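Local atomic coordinates of protein disulfide-isomerase A4 (Rattus norvegicus, PDB entry 3EC3), a protein that catalyses the rearrangement of disulfide bonds in proteins of the endoplasmic reticulum, this chain being its noncatalytic b and b' fragment of two thioredoxin-like domains. Residues T63-A66 / K67-V71; A172-E176 / E177-T181; D217-R220 / E221-A225. The protein carries 1 engineered substitution. One frame throughout, in Å; residues are numbered along the deposited sequence.

Contact 1. Residues T63-A66 / K67-V71; sequences TEIA and KFLKV
I65 and L69, one helical turn apart, lie side by side and point the same way, the branch methyl CG2 of I65 meeting L69 CD1 at 4.0 Å. In I65 the torsions send the two arms apart: CG2 stands anti to the backbone N, beside the carbonyl carbon and facing the next turn, while CG1 (chi1 -63°) is anti to the carbonyl carbon. L69 packs against L30 of strand 28-32 and M79 of strand 75-79. With L69 cut back to an alanine, I65 CG2 is likely to lose its neighbour and a gap to open toward L30 and M79. T63 and K67 make a second parallel pair on the exposed flank, the extended lysine carrying NZ to 4.0 Å from T63 OG1, too far for a bond. Beneath the side chains, F68 N reaches E64 O at 3.0 Å in a nearly straight bond (174°), and L69 N reaches I65 O at 2.9 Å. The helix then stops. K70 has positive phi, 61°, and its N bonds to K67 O at 3.0 Å, while V71 N turns back to A66 O at 3.1 Å. The reversal brings V71 CG2 to 4.3 Å from A66 CB, and V77 touches V71 from the strand that follows. Positive phi combined with these bonds into the last turn defines a Schellman motif, here ending helix 63-69 ahead of strand 75-79 in the first thioredoxin-like domain.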
loop_
_atom_site.group_PDB
_atom_site.type_symbol
_atom_site.label_atom_id
_atom_site.label_comp_id
_atom_site.label_asym_id
_atom_site.label_seq_id
_atom_site.Cartn_x
_atom_site.Cartn_y
_atom_site.Cartn_z
ATOM N N THR A 63 11.020 -2.701 25.282
ATOM C CA THR A 63 12.152 -3.489 24.788
ATOM C C THR A 63 11.673 -4.860 24.332
ATOM O O THR A 63 12.262 -5.437 23.442
ATOM C CB THR A 63 13.307 -3.616 25.821
ATOM O OG1 THR A 63 12.823 -4.239 27.025
ATOM C CG2 THR A 63 13.861 -2.249 26.153
ATOM N N GLU A 64 10.585 -5.354 24.926
ATOM C CA GLU A 64 9.970 -6.621 24.541
ATOM C C GLU A 64 9.468 -6.570 23.095
ATOM O O GLU A 64 9.707 -7.486 22.285
ATOM C CB GLU A 64 8.837 -6.952 25.515
ATOM C CG GLU A 64 7.738 -7.884 24.963
ATOM C CD GLU A 64 6.631 -8.122 25.995
ATOM O OE1 GLU A 64 5.454 -7.857 25.678
ATOM O OE2 GLU A 64 6.945 -8.531 27.138
ATOM N N ILE A 65 8.808 -5.462 22.744
ATOM C CA ILE A 65 8.291 -5.346 21.401
ATOM C C ILE A 65 9.428 -5.096 20.415
ATOM O O ILE A 65 9.410 -5.643 19.311
ATOM C CB ILE A 65 7.160 -4.260 21.322
ATOM C CG1 ILE A 65 5.967 -4.699 22.215
ATOM C CG2 ILE A 65 6.801 -3.981 19.839
ATOM C CD1 ILE A 65 4.750 -3.790 22.146
ATOM N N ALA A 66 10.425 -4.298 20.811
ATOM C CA ALA A 66 11.598 -4.053 19.967
ATOM C C ALA A 66 12.295 -5.393 19.650
ATOM O O ALA A 66 12.596 -5.686 18.484
ATOM C CB ALA A 66 12.580 -3.093 20.669
ATOM N N LYS A 67 12.514 -6.199 20.686
ATOM C CA LYS A 67 13.090 -7.575 20.516
ATOM C C LYS A 67 12.286 -8.415 19.535
ATOM O O LYS A 67 12.846 -8.958 18.556
ATOM C CB LYS A 67 13.244 -8.274 21.885
ATOM C CG LYS A 67 14.170 -7.506 22.801
ATOM C CD LYS A 67 14.400 -8.125 24.200
ATOM C CE LYS A 67 15.207 -7.154 25.067
ATOM N NZ LYS A 67 15.087 -7.470 26.531
ATOM N N PHE A 68 10.972 -8.504 19.757
ATOM C CA PHE A 68 10.080 -9.173 18.802
ATOM C C PHE A 68 10.262 -8.663 17.383
ATOM O O PHE A 68 10.287 -9.464 16.438
ATOM C CB PHE A 68 8.604 -9.058 19.224
ATOM C CG PHE A 68 7.624 -9.523 18.182
ATOM C CD1 PHE A 68 6.990 -8.606 17.347
ATOM C CD2 PHE A 68 7.317 -10.877 18.045
ATOM C CE1 PHE A 68 6.053 -9.041 16.373
ATOM C CE2 PHE A 68 6.392 -11.315 17.071
ATOM C CZ PHE A 68 5.764 -10.403 16.242
ATOM N N LEU A 69 10.377 -7.347 17.223
ATOM C CA LEU A 69 10.474 -6.745 15.896
ATOM C C LEU A 69 11.868 -6.805 15.311
ATOM O O LEU A 69 12.084 -6.351 14.182
ATOM C CB LEU A 69 10.052 -5.283 15.918
ATOM C CG LEU A 69 8.593 -5.010 16.247
ATOM C CD1 LEU A 69 8.383 -3.505 16.224
ATOM C CD2 LEU A 69 7.677 -5.751 15.271
ATOM N N LYS A 70 12.805 -7.306 16.094
ATOM C CA LYS A 70 14.197 -7.428 15.710
ATOM C C LYS A 70 14.862 -6.060 15.384
ATOM O O LYS A 70 15.693 -5.955 14.485
ATOM C CB LYS A 70 14.341 -8.520 14.609
ATOM C CG LYS A 70 13.849 -9.909 15.099
ATOM C CD LYS A 70 14.499 -11.142 14.338
ATOM C CE LYS A 70 14.788 -12.321 15.297
ATOM N NZ LYS A 70 15.635 -13.442 14.684
ATOM N N VAL A 71 14.516 -5.031 16.161
ATOM C CA VAL A 71 15.087 -3.677 15.990
ATOM C C VAL A 71 15.638 -3.160 17.306
ATOM O O VAL A 71 15.151 -3.541 18.375
ATOM C CB VAL A 71 14.043 -2.635 15.451
ATOM C CG1 VAL A 71 13.463 -3.048 14.094
ATOM C CG2 VAL A 71 12.922 -2.357 16.474
#

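Contact 2. Residues A172-E176 / E177-T181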
loop_
_atom_site.group_PDB
_atom_site.type_symbol
_atom_site.label_atom_id
_atom_site.label_comp_id
_atom_site.label_asym_id
_atom_site.label_seq_id
_atom_site.Cartn_x
_atom_site.Cartn_y
_atom_site.Cartn_z
ATOM N N ALA A 172 -2.381 -1.637 -8.082
ATOM C CA ALA A 172 -3.342 -1.932 -7.013
ATOM C C ALA A 172 -4.371 -2.906 -7.542
ATOM O O ALA A 172 -4.653 -2.926 -8.773
ATOM C CB ALA A 172 -4.027 -0.647 -6.545
ATOM N N ILE A 173 -4.955 -3.704 -6.651
ATOM C CA ILE A 173 -6.134 -4.476 -7.047
ATOM C C ILE A 173 -7.348 -3.659 -6.565
ATOM O O ILE A 173 -7.247 -2.873 -5.604
ATOM C CB ILE A 173 -6.125 -5.901 -6.411
ATOM C CG1 ILE A 173 -6.226 -5.792 -4.882
ATOM C CG2 ILE A 173 -4.894 -6.738 -6.952
ATOM C CD1 ILE A 173 -6.450 -7.163 -4.196
ATOM N N ALA A 174 -8.485 -3.824 -7.231
ATOM C CA ALA A 174 -9.677 -3.040 -6.923
ATOM C C ALA A 174 -10.895 -3.947 -7.079
ATOM O O ALA A 174 -10.922 -4.817 -7.962
ATOM C CB ALA A 174 -9.795 -1.826 -7.852
ATOM N N ASP A 175 -11.875 -3.781 -6.190
ATOM C CA ASP A 175 -13.073 -4.604 -6.293
ATOM C C ASP A 175 -13.951 -4.124 -7.460
ATOM O O ASP A 175 -14.201 -2.932 -7.595
ATOM C CB ASP A 175 -13.875 -4.607 -4.995
ATOM C CG ASP A 175 -15.087 -5.491 -5.095
ATOM O OD1 ASP A 175 -16.199 -4.961 -5.216
ATOM O OD2 ASP A 175 -14.926 -6.715 -5.185
ATOM N N GLU A 176 -14.410 -5.054 -8.294
ATOM C CA GLU A 176 -15.136 -4.667 -9.544
ATOM C C GLU A 176 -16.494 -4.011 -9.294
ATOM O O GLU A 176 -16.939 -3.183 -10.111
ATOM C CB GLU A 176 -15.283 -5.851 -10.508
ATOM C CG GLU A 176 -15.938 -7.063 -9.895
ATOM C CD GLU A 176 -15.870 -8.304 -10.782
ATOM O OE1 GLU A 176 -15.426 -8.206 -11.947
ATOM O OE2 GLU A 176 -16.299 -9.384 -10.317
ATOM N N GLU A 177 -17.132 -4.384 -8.187
ATOM C CA GLU A 177 -18.424 -3.818 -7.733
ATOM C C GLU A 177 -18.219 -2.437 -7.110
ATOM O O GLU A 177 -18.915 -1.478 -7.471
ATOM C CB GLU A 177 -19.098 -4.724 -6.688
ATOM C CG GLU A 177 -19.920 -5.875 -7.248
ATOM C CD GLU A 177 -21.136 -6.256 -6.365
ATOM O OE1 GLU A 177 -21.656 -5.393 -5.615
ATOM O OE2 GLU A 177 -21.579 -7.430 -6.432
ATOM N N ASP A 178 -17.262 -2.348 -6.181
ATOM C CA ASP A 178 -16.802 -1.075 -5.608
ATOM C C ASP A 178 -16.578 -0.053 -6.714
ATOM O O ASP A 178 -16.970 1.123 -6.594
ATOM C CB ASP A 178 -15.488 -1.272 -4.809
ATOM C CG ASP A 178 -15.151 -0.079 -3.902
ATOM O OD1 ASP A 178 -16.042 0.763 -3.606
ATOM O OD2 ASP A 178 -13.985 0.023 -3.468
ATOM N N TYR A 179 -15.969 -0.500 -7.806
ATOM C CA TYR A 179 -15.693 0.412 -8.930
ATOM C C TYR A 179 -16.552 0.167 -10.168
ATOM O O TYR A 179 -16.104 0.382 -11.296
ATOM C CB TYR A 179 -14.202 0.380 -9.276
ATOM C CG TYR A 179 -13.371 1.111 -8.258
ATOM C CD1 TYR A 179 -12.772 0.433 -7.199
ATOM C CD2 TYR A 179 -13.190 2.498 -8.346
ATOM C CE1 TYR A 179 -11.997 1.108 -6.250
ATOM C CE2 TYR A 179 -12.419 3.187 -7.396
ATOM C CZ TYR A 179 -11.826 2.488 -6.361
ATOM O OH TYR A 179 -11.082 3.180 -5.422
ATOM N N ALA A 180 -17.784 -0.283 -9.950
ATOM C CA ALA A 180 -18.729 -0.581 -11.044
ATOM C C ALA A 180 -18.781 0.503 -12.129
ATOM O O ALA A 180 -18.652 0.212 -13.340
ATOM C CB ALA A 180 -20.137 -0.858 -10.480
ATOM N N THR A 181 -18.958 1.748 -11.701
ATOM C CA THR A 181 -19.143 2.815 -12.672
ATOM C C THR A 181 -17.836 3.251 -13.328
ATOM O O THR A 181 -17.840 3.607 -14.496
ATOM C CB THR A 181 -20.063 3.991 -12.176
ATOM O OG1 THR A 181 -19.719 5.193 -12.871
ATOM C CG2 THR A 181 -19.948 4.224 -10.671
HETATM O O HOH W 1 -11.971 -1.949 -4.077
#
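A strand-turn-helix junction of the second thioredoxin-like domain joins strand 170-175 to helix 180-185, and D175 at the strand's end meets D178 and Y179 across it. D175 holds the turn with two acceptors. Its CG lies anti to the backbone N (chi1 -178°), which carries OD1 forward over the amides that follow: D178 N donates to OD1 at 3.0 Å, almost straight at 173°, on the anti side of the carboxylate and 20° out of its plane. E177 N adds a weak, bent bond to the same oxygen. The second acceptor is the main-chain carbonyl, as Y179 N reaches D175 O at 3.0 Å. OD2 is occupied elsewhere, by V142 N, so both carboxylate oxygens are engaged and the group's rotation is probably fixed. Between the strand and the turn a water accepts from D175 N at 2.8 Å and donates to D178 OD2 at 2.9 Å; the other oxygen of D178 pairs with T123. The CB atoms of D175 and D178 pack at 3.7 Å. The carboxylates stay apart, OD1 of D175 lying 5.7 Å from OD2 of D178. On the buried side the Y179 ring turns back along the strand, its CD1 3.8 Å from A174 CB in an oblique approach, while D175 O lies at the ring's edge, in its plane. Y139 also touches the ring, R121 makes a cation-pi contact with it, and its hydroxyl bonds to D126. E177 to A180 form a type I beta turn, closed by A180 N on E177 O, and Y179 is the N-cap. Ahead of it D175, on a strand lying between 118-121 and 135-140, organises the turn as an Asx motif, whose Asx-turn bond, from E177 N, is weak.

Contact 3. Residues D217-R220 / E221-A225. Unlike the reference sequence in segment 217-220: R220 (reference Gln).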
loop_
_atom_site.group_PDB
_atom_site.type_symbol
_atom_site.label_atom_id
_atom_site.label_comp_id
_atom_site.label_asym_id
_atom_site.label_seq_id
_atom_site.Cartn_x
_atom_site.Cartn_y
_atom_site.Cartn_z
ATOM N N ASP A 217 1.594 -12.371 -17.987
ATOM C CA ASP A 217 2.034 -12.037 -19.353
ATOM C C ASP A 217 1.165 -10.991 -20.036
ATOM O O ASP A 217 1.677 -9.991 -20.566
ATOM C CB ASP A 217 2.082 -13.296 -20.211
ATOM C CG ASP A 217 3.217 -14.215 -19.823
ATOM O OD1 ASP A 217 4.209 -13.724 -19.238
ATOM O OD2 ASP A 217 3.120 -15.430 -20.094
ATOM N N ALA A 218 -0.145 -11.219 -20.002
ATOM C CA ALA A 218 -1.102 -10.322 -20.609
ATOM C C ALA A 218 -1.045 -8.963 -19.913
ATOM O O ALA A 218 -0.977 -7.909 -20.578
ATOM C CB ALA A 218 -2.482 -10.921 -20.528
ATOM N N LEU A 219 -1.032 -8.977 -18.571
ATOM C CA LEU A 219 -0.834 -7.747 -17.839
ATOM C C LEU A 219 0.511 -7.092 -18.164
ATOM O O LEU A 219 0.564 -5.886 -18.361
ATOM C CB LEU A 219 -0.990 -7.963 -16.314
ATOM C CG LEU A 219 -0.846 -6.678 -15.465
ATOM C CD1 LEU A 219 -1.981 -5.708 -15.782
ATOM C CD2 LEU A 219 -0.800 -7.031 -13.935
ATOM N N ARG A 220 1.594 -7.859 -18.236
ATOM C CA ARG A 220 2.900 -7.257 -18.569
ATOM C C ARG A 220 2.930 -6.577 -19.964
ATOM O O ARG A 220 3.573 -5.537 -20.142
ATOM C CB ARG A 220 4.067 -8.261 -18.466
ATOM C CG ARG A 220 5.381 -7.539 -18.116
ATOM C CD ARG A 220 6.633 -8.064 -18.799
ATOM N NE ARG A 220 7.675 -7.019 -18.803
ATOM C CZ ARG A 220 8.669 -6.906 -17.912
ATOM N NH1 ARG A 220 8.799 -7.796 -16.936
ATOM N NH2 ARG A 220 9.559 -5.913 -18.013
ATOM N N GLU A 221 2.219 -7.179 -20.916
ATOM C CA GLU A 221 2.113 -6.663 -22.289
ATOM C C GLU A 221 1.369 -5.329 -22.366
ATOM O O GLU A 221 1.779 -4.422 -23.090
ATOM C CB GLU A 221 1.443 -7.712 -23.174
ATOM C CG GLU A 221 2.241 -9.007 -23.241
ATOM C CD GLU A 221 1.642 -10.084 -24.168
ATOM O OE1 GLU A 221 0.397 -10.158 -24.348
ATOM O OE2 GLU A 221 2.433 -10.887 -24.696
ATOM N N PHE A 222 0.282 -5.228 -21.611
ATOM C CA PHE A 222 -0.554 -4.035 -21.480
ATOM C C PHE A 222 0.223 -2.847 -20.894
ATOM O O PHE A 222 0.194 -1.741 -21.452
ATOM C CB PHE A 222 -1.780 -4.407 -20.622
ATOM C CG PHE A 222 -2.703 -3.261 -20.277
ATOM C CD1 PHE A 222 -3.017 -3.004 -18.931
ATOM C CD2 PHE A 222 -3.313 -2.492 -21.268
ATOM C CE1 PHE A 222 -3.894 -1.977 -18.573
ATOM C CE2 PHE A 222 -4.190 -1.457 -20.931
ATOM C CZ PHE A 222 -4.483 -1.194 -19.581
ATOM N N VAL A 223 0.920 -3.085 -19.777
ATOM C CA VAL A 223 1.810 -2.081 -19.163
ATOM C C VAL A 223 2.980 -1.677 -20.101
ATOM O O VAL A 223 3.322 -0.486 -20.205
ATOM C CB VAL A 223 2.334 -2.571 -17.777
ATOM C CG1 VAL A 223 3.397 -1.637 -17.207
ATOM C CG2 VAL A 223 1.135 -2.755 -16.782
HETATM N N MSE A 224 3.595 -2.655 -20.758
HETATM C CA MSE A 224 4.669 -2.379 -21.714
HETATM C C MSE A 224 4.143 -1.518 -22.871
HETATM O O MSE A 224 4.795 -0.537 -23.282
HETATM C CB MSE A 224 5.294 -3.673 -22.255
HETATM C CG MSE A 224 6.494 -4.181 -21.456
HETATM SE SE MSE A 224 7.968 -2.859 -21.468
HETATM C CE MSE A 224 9.330 -3.765 -20.347
ATOM N N ALA A 225 2.959 -1.864 -23.373
ATOM C CA ALA A 225 2.381 -1.124 -24.510
ATOM C C ALA A 225 2.073 0.313 -24.075
ATOM O O ALA A 225 2.306 1.277 -24.843
ATOM C CB ALA A 225 1.153 -1.822 -25.050
#
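R220 O accepts from M224 N at 2.9 Å and D217 O from E221 N at 2.9 Å, two of four successive i to i+4 bonds in this piece of helix. V223 N to L219 O is longer, 3.2 Å, but straight at 177°, and F222 N completes the set on A218 O. The charged end of R220 has its partner outside, in a salt bridge from NH1 to D165. R220 replaces the glutamine of the reference sequence, so this pairing with D165 cannot be read as a feature of the natural protein. M224, a selenomethionine, lies beside R220 and points the same way; its CE comes to the edge of the guanidinium, in plane, 3.2 Å from NH2. Helix 216-227, the last of the second thioredoxin-like domain, packs on that domain's sheet: L219 and V223 touch strand 135-140, and L219 and F222 touch strand 196-200. On this buried side chi1 -178° and chi2 65° of L219 together bring its CD1 to the following turn. There CD1 lies at the edge of the F222 ring, 4.3 Å from its CD1, and 4.4 Å from V223 CG2. L219 is also touched by V162 of helix 149-163.

In the fold
From the N terminus, contact 1 comes first, at the end of helix 63-69, where the chain turns back toward strand 75-79 of the first five-stranded sheet. Contact 2 follows in the second sheet, at the exit of strand 170-175 into helix 180-185, and contact 3 lies last, within helix 216-227. Each is made by one continuous stretch, so none closes a long loop; the three run in series, without nesting or crossing. Contact 1 lies across the chain's centre from the others, its centre about 38 Å from that of contact 2 and about 42 Å from that of contact 3. Contacts 2 and 3 belong to one domain: A174, on a strand of its sheet, and L219, on a helix packed against it, both touch strand 135-140.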